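Local coordinates for protein beta-lactamase (PDB 6M5P) that probably hydrolyses beta-lactam antibiotics to substituted beta-amino acids as a class C beta-lactamase, at residues 284-289 with 316-321. The protein carries 1 engineered substitution. Sequence-based numbering, arbitrary orientation.
Sequences YPVSLP and NVWINK. With MER ((4R,5S)-3-{[(3S,5S)-5-(dimethylcarbamoyl)pyrrolidin-3-yl]sulfanyl}-5-[(2S,3R)-3-hydroxy-1-oxobutan-2-yl]-4-methyl-4,5-d ihydro-1H-pyrrole-2-carboxylic acid), chain B.
Val286 sets its two methyls against Trp318 in the close-packed part of the contact. Val286 CG1 lies 3.7 Å from Trp318 CB, while Val286 CG2 packs obliquely against the indole, 3.8 Å from Trp318 CE3. A forked, beta-branched side chain suits the place, since one branch can reach the stem of the tryptophan and the other its ring. Trp318 carries CG anti to its backbone N (chi1 171°), which swings the broad indole out to meet the valine; Ala333 and Val335 of strand 328-335 and Leu363 of helix 352-364 also pack on it, while Tyr360 of that helix touches Val286. Just past the end of strand 280-283, Tyr284 N donates to Asn316 O at 3.1 Å in a nearly straight bond (167°). Tyr284 belongs to the packed side too: its CB rests on the backbone at Val317, 3.7 Å from Val317 C. The ring then leads away from 316-321, and a long aromatic side chain suits this position because it can reach Val335 and Lys338. The loose side lies at Asn316, which is exposed, as befits a polar residue just before a strand; Pro285, which follows a cis peptide bond, points away from 316-321. Farther along strand 317-325, Lys321 sends its bent chain into the active site, where Lys321 NZ donates to the ligand's carboxylate O12 at 2.6 Å and to its amide O24 at 2.8 Å. The arrangement is that of two antiparallel inner strands of the central sheet parting where 280-283 ends and its chain leaves for helix 288-293, with the lysine starting the Lys-Thr-Gly motif of serine beta-lactamases.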
ATOM      1  N   TYR A 284      -5.396  -0.172  18.666  1.00 18.21           N
ATOM      2  CA  TYR A 284      -5.055  -1.533  19.034  1.00 19.37           C
ATOM      3  C   TYR A 284      -5.129  -1.679  20.550  1.00 20.38           C
ATOM      4  O   TYR A 284      -4.675  -0.786  21.270  1.00 23.86           O
ATOM      5  CB  TYR A 284      -3.631  -1.864  18.569  1.00 19.10           C
ATOM      6  CG  TYR A 284      -3.163  -3.230  18.995  1.00 22.49           C
ATOM      7  CD1 TYR A 284      -2.540  -3.421  20.224  1.00 21.69           C
ATOM      8  CD2 TYR A 284      -3.352  -4.332  18.177  1.00 19.11           C
ATOM      9  CE1 TYR A 284      -2.125  -4.671  20.627  1.00 25.06           C
ATOM     10  CE2 TYR A 284      -2.934  -5.593  18.571  1.00 23.33           C
ATOM     11  CZ  TYR A 284      -2.322  -5.751  19.797  1.00 23.35           C
ATOM     12  OH  TYR A 284      -1.895  -6.994  20.207  1.00 32.08           O
ATOM     13  N   PRO A 285      -5.678  -2.791  21.073  1.00 18.75           N
ATOM     14  CA  PRO A 285      -6.185  -3.982  20.383  1.00 20.10           C
ATOM     15  C   PRO A 285      -7.422  -3.710  19.534  1.00 23.39           C
ATOM     16  O   PRO A 285      -8.251  -2.872  19.882  1.00 21.09           O
ATOM     17  CB  PRO A 285      -6.542  -4.931  21.535  1.00 23.00           C
ATOM     18  CG  PRO A 285      -6.784  -4.035  22.698  1.00 24.57           C
ATOM     19  CD  PRO A 285      -5.819  -2.910  22.535  1.00 21.66           C
ATOM     20  N   VAL A 286      -7.516  -4.404  18.410  1.00 25.25           N
ATOM     21  CA  VAL A 286      -8.664  -4.307  17.518  1.00 24.68           C
ATOM     22  C   VAL A 286      -9.519  -5.540  17.734  1.00 25.51           C
ATOM     23  O   VAL A 286      -8.998  -6.642  17.928  1.00 27.49           O
ATOM     24  CB  VAL A 286      -8.223  -4.211  16.042  1.00 28.77           C
ATOM     25  CG1 VAL A 286      -7.555  -2.898  15.762  1.00 27.68           C
ATOM     26  CG2 VAL A 286      -7.288  -5.359  15.680  1.00 26.40           C
ATOM     27  N   SER A 287     -10.828  -5.372  17.713  1.00 32.05           N
ATOM     28  CA  SER A 287     -11.677  -6.542  17.614  1.00 31.23           C
ATOM     29  C   SER A 287     -11.962  -6.780  16.139  1.00 27.76           C
ATOM     30  O   SER A 287     -12.045  -5.834  15.348  1.00 29.25           O
ATOM     31  CB  SER A 287     -12.969  -6.379  18.416  1.00 33.92           C
ATOM     32  OG  SER A 287     -14.044  -6.020  17.576  1.00 34.55           O
ATOM     33  N   LEU A 288     -12.046  -8.051  15.769  1.00 31.18           N
ATOM     34  CA  LEU A 288     -12.299  -8.401  14.375  1.00 27.69           C
ATOM     35  C   LEU A 288     -13.533  -7.721  13.788  1.00 30.22           C
ATOM     36  O   LEU A 288     -13.455  -7.264  12.634  1.00 28.04           O
ATOM     37  CB  LEU A 288     -12.308  -9.929  14.217  1.00 29.73           C
ATOM     38  CG  LEU A 288     -12.336 -10.507  12.803  1.00 26.19           C
ATOM     39  CD1 LEU A 288     -11.320  -9.826  11.901  1.00 24.34           C
ATOM     40  CD2 LEU A 288     -12.087 -12.005  12.863  1.00 29.23           C
ATOM     41  N   PRO A 289     -14.668  -7.604  14.495  1.00 30.95           N
ATOM     42  CA  PRO A 289     -15.817  -6.877  13.921  1.00 30.67           C
ATOM     43  C   PRO A 289     -15.535  -5.462  13.415  1.00 32.27           C
ATOM     44  O   PRO A 289     -16.000  -5.125  12.321  1.00 32.17           O
ATOM     45  CB  PRO A 289     -16.850  -6.918  15.056  1.00 29.76           C
ATOM     46  CG  PRO A 289     -16.567  -8.210  15.740  1.00 25.84           C
ATOM     47  CD  PRO A 289     -15.067  -8.396  15.675  1.00 31.33           C
ATOM     48  N   ASN A 316       0.334   2.302  19.563  1.00  9.76           N
ATOM     49  CA  ASN A 316      -0.771   1.435  19.971  1.00  9.72           C
ATOM     50  C   ASN A 316      -1.900   1.443  18.942  1.00  9.49           C
ATOM     51  O   ASN A 316      -3.059   1.741  19.245  1.00 11.81           O
ATOM     52  CB  ASN A 316      -1.288   1.848  21.346  1.00 10.66           C
ATOM     53  CG  ASN A 316      -0.287   1.583  22.442  1.00  9.90           C
ATOM     54  OD1 ASN A 316       0.475   0.620  22.378  1.00 10.94           O
ATOM     55  ND2 ASN A 316      -0.274   2.440  23.453  1.00 11.58           N
ATOM     56  N   VAL A 317      -1.554   1.070  17.711  1.00  8.97           N
ATOM     57  CA  VAL A 317      -2.506   1.082  16.608  1.00  9.16           C
ATOM     58  C   VAL A 317      -2.220  -0.092  15.690  1.00  9.74           C
ATOM     59  O   VAL A 317      -1.099  -0.600  15.628  1.00  9.27           O
ATOM     60  CB  VAL A 317      -2.463   2.397  15.788  1.00 10.25           C
ATOM     61  CG1 VAL A 317      -3.064   3.567  16.577  1.00 12.47           C
ATOM     62  CG2 VAL A 317      -1.050   2.712  15.347  1.00 10.28           C
ATOM     63  N   TRP A 318      -3.264  -0.494  14.964  1.00  9.83           N
ATOM     64  CA  TRP A 318      -3.190  -1.456  13.872  1.00  8.46           C
ATOM     65  C   TRP A 318      -3.180  -0.634  12.588  1.00  9.09           C
ATOM     66  O   TRP A 318      -4.164   0.036  12.272  1.00  9.83           O
ATOM     67  CB  TRP A 318      -4.435  -2.335  13.934  1.00 10.41           C
ATOM     68  CG  TRP A 318      -4.674  -3.272  12.791  1.00 10.34           C
ATOM     69  CD1 TRP A 318      -5.186  -2.964  11.558  1.00 10.03           C
ATOM     70  CD2 TRP A 318      -4.496  -4.692  12.806  1.00 10.58           C
ATOM     71  NE1 TRP A 318      -5.303  -4.103  10.799  1.00 11.89           N
ATOM     72  CE2 TRP A 318      -4.884  -5.178  11.539  1.00 11.46           C
ATOM     73  CE3 TRP A 318      -4.030  -5.599  13.760  1.00 12.47           C
ATOM     74  CZ2 TRP A 318      -4.820  -6.529  11.209  1.00 13.16           C
ATOM     75  CZ3 TRP A 318      -3.963  -6.937  13.427  1.00 14.55           C
ATOM     76  CH2 TRP A 318      -4.357  -7.389  12.163  1.00 13.89           C
ATOM     77  N   ILE A 319      -2.055  -0.637  11.875  1.00  8.37           N
ATOM     78  CA  ILE A 319      -1.906   0.118  10.633  1.00  8.28           C
ATOM     79  C   ILE A 319      -1.986  -0.865   9.479  1.00  7.94           C
ATOM     80  O   ILE A 319      -1.362  -1.931   9.526  1.00  8.49           O
ATOM     81  CB  ILE A 319      -0.576   0.887  10.610  1.00  7.75           C
ATOM     82  CG1 ILE A 319      -0.479   1.803  11.831  1.00  9.11           C
ATOM     83  CG2 ILE A 319      -0.462   1.688   9.324  1.00 10.05           C
ATOM     84  CD1 ILE A 319       0.850   2.509  11.955  1.00 10.05           C
ATOM     85  N   ASN A 320      -2.753  -0.534   8.437  1.00  7.46           N
ATOM     86  CA  ASN A 320      -2.954  -1.532   7.394  1.00  7.83           C
ATOM     87  C   ASN A 320      -3.293  -0.892   6.056  1.00  8.52           C
ATOM     88  O   ASN A 320      -3.638   0.292   5.961  1.00  9.06           O
ATOM     89  CB  ASN A 320      -3.963  -2.626   7.823  1.00  8.80           C
ATOM     90  CG  ASN A 320      -5.419  -2.144   7.876  1.00  8.91           C
ATOM     91  OD1 ASN A 320      -5.728  -0.932   7.807  1.00 13.33           O
ATOM     92  ND2 ASN A 320      -6.324  -3.094   8.023  1.00  8.04           N
ATOM     93  N   LYS A 321      -3.189  -1.714   5.014  1.00  9.24           N
ATOM     94  CA  LYS A 321      -3.566  -1.299   3.671  1.00  9.36           C
ATOM     95  C   LYS A 321      -3.847  -2.549   2.854  1.00  9.60           C
ATOM     96  O   LYS A 321      -3.054  -3.494   2.875  1.00  9.61           O
ATOM     97  CB  LYS A 321      -2.425  -0.502   3.028  1.00 10.77           C
ATOM     98  CG  LYS A 321      -2.756   0.064   1.659  1.00 12.53           C
ATOM     99  CD  LYS A 321      -3.527   1.342   1.801  1.00 17.07           C
ATOM    100  CE  LYS A 321      -4.187   1.702   0.485  1.00 17.79           C
ATOM    101  NZ  LYS A 321      -5.427   0.917   0.273  1.00 21.79           N
TER
HETATM  102  C1  MER B 401      -7.110  -1.004  -4.998  1.00 25.07           C
HETATM  103  C2  MER B 401      -9.322   0.350  -3.449  1.00 21.14           C
HETATM  104  C3  MER B 401      -7.798  -0.330  -6.296  1.00 15.39           C
HETATM  105  C4  MER B 401      -8.757   0.607  -5.774  1.00 16.65           C
HETATM  106  C5  MER B 401      -8.377   1.502  -3.660  1.00 19.44           C
HETATM  107  O6  MER B 401      -6.314  -1.874  -4.921  1.00 15.92           O
HETATM  108  C7  MER B 401      -6.923   0.444  -7.321  1.00 14.50           C
HETATM  109  O8  MER B 401      -7.741   0.670  -8.420  1.00 14.98           O
HETATM  110  C9  MER B 401      -5.666  -0.337  -7.779  1.00 15.87           C
HETATM  111  N10 MER B 401      -8.079   1.717  -4.965  1.00 16.13           N
HETATM  112  C11 MER B 401      -7.559   2.123  -2.573  1.00 19.61           C
HETATM  113  O12 MER B 401      -7.084   1.404  -1.668  1.00 26.38           O
HETATM  114  O13 MER B 401      -7.337   3.363  -2.561  1.00 19.50           O
HETATM  115  S14 MER B 401     -10.527   0.668  -2.077  1.00 29.54           S
HETATM  116  C15 MER B 401     -10.202  -0.040  -0.521  1.00 27.94           C
HETATM  117  C16 MER B 401      -8.771   0.055   0.146  1.00 32.69           C
HETATM  118  C17 MER B 401      -9.088  -0.409   1.374  1.00 30.24           C
HETATM  119  C18 MER B 401      -9.823   0.030  -4.703  1.00 19.71           C
HETATM  120  N19 MER B 401     -10.393   0.502   1.785  1.00 31.56           N
HETATM  121  C20 MER B 401     -10.190  -1.478  -4.920  1.00 22.69           C
HETATM  122  C21 MER B 401     -11.075   0.656   0.627  1.00 31.06           C
HETATM  123  C22 MER B 401      -7.993  -0.495   2.450  1.00 31.22           C
HETATM  124  N23 MER B 401      -8.190  -1.515   3.535  1.00 34.46           N
HETATM  125  O24 MER B 401      -7.002   0.150   2.492  1.00 28.89           O
HETATM  126  C25 MER B 401      -9.406  -2.320   3.478  1.00 31.74           C
HETATM  127  C26 MER B 401      -7.217  -1.684   4.598  1.00 26.95           C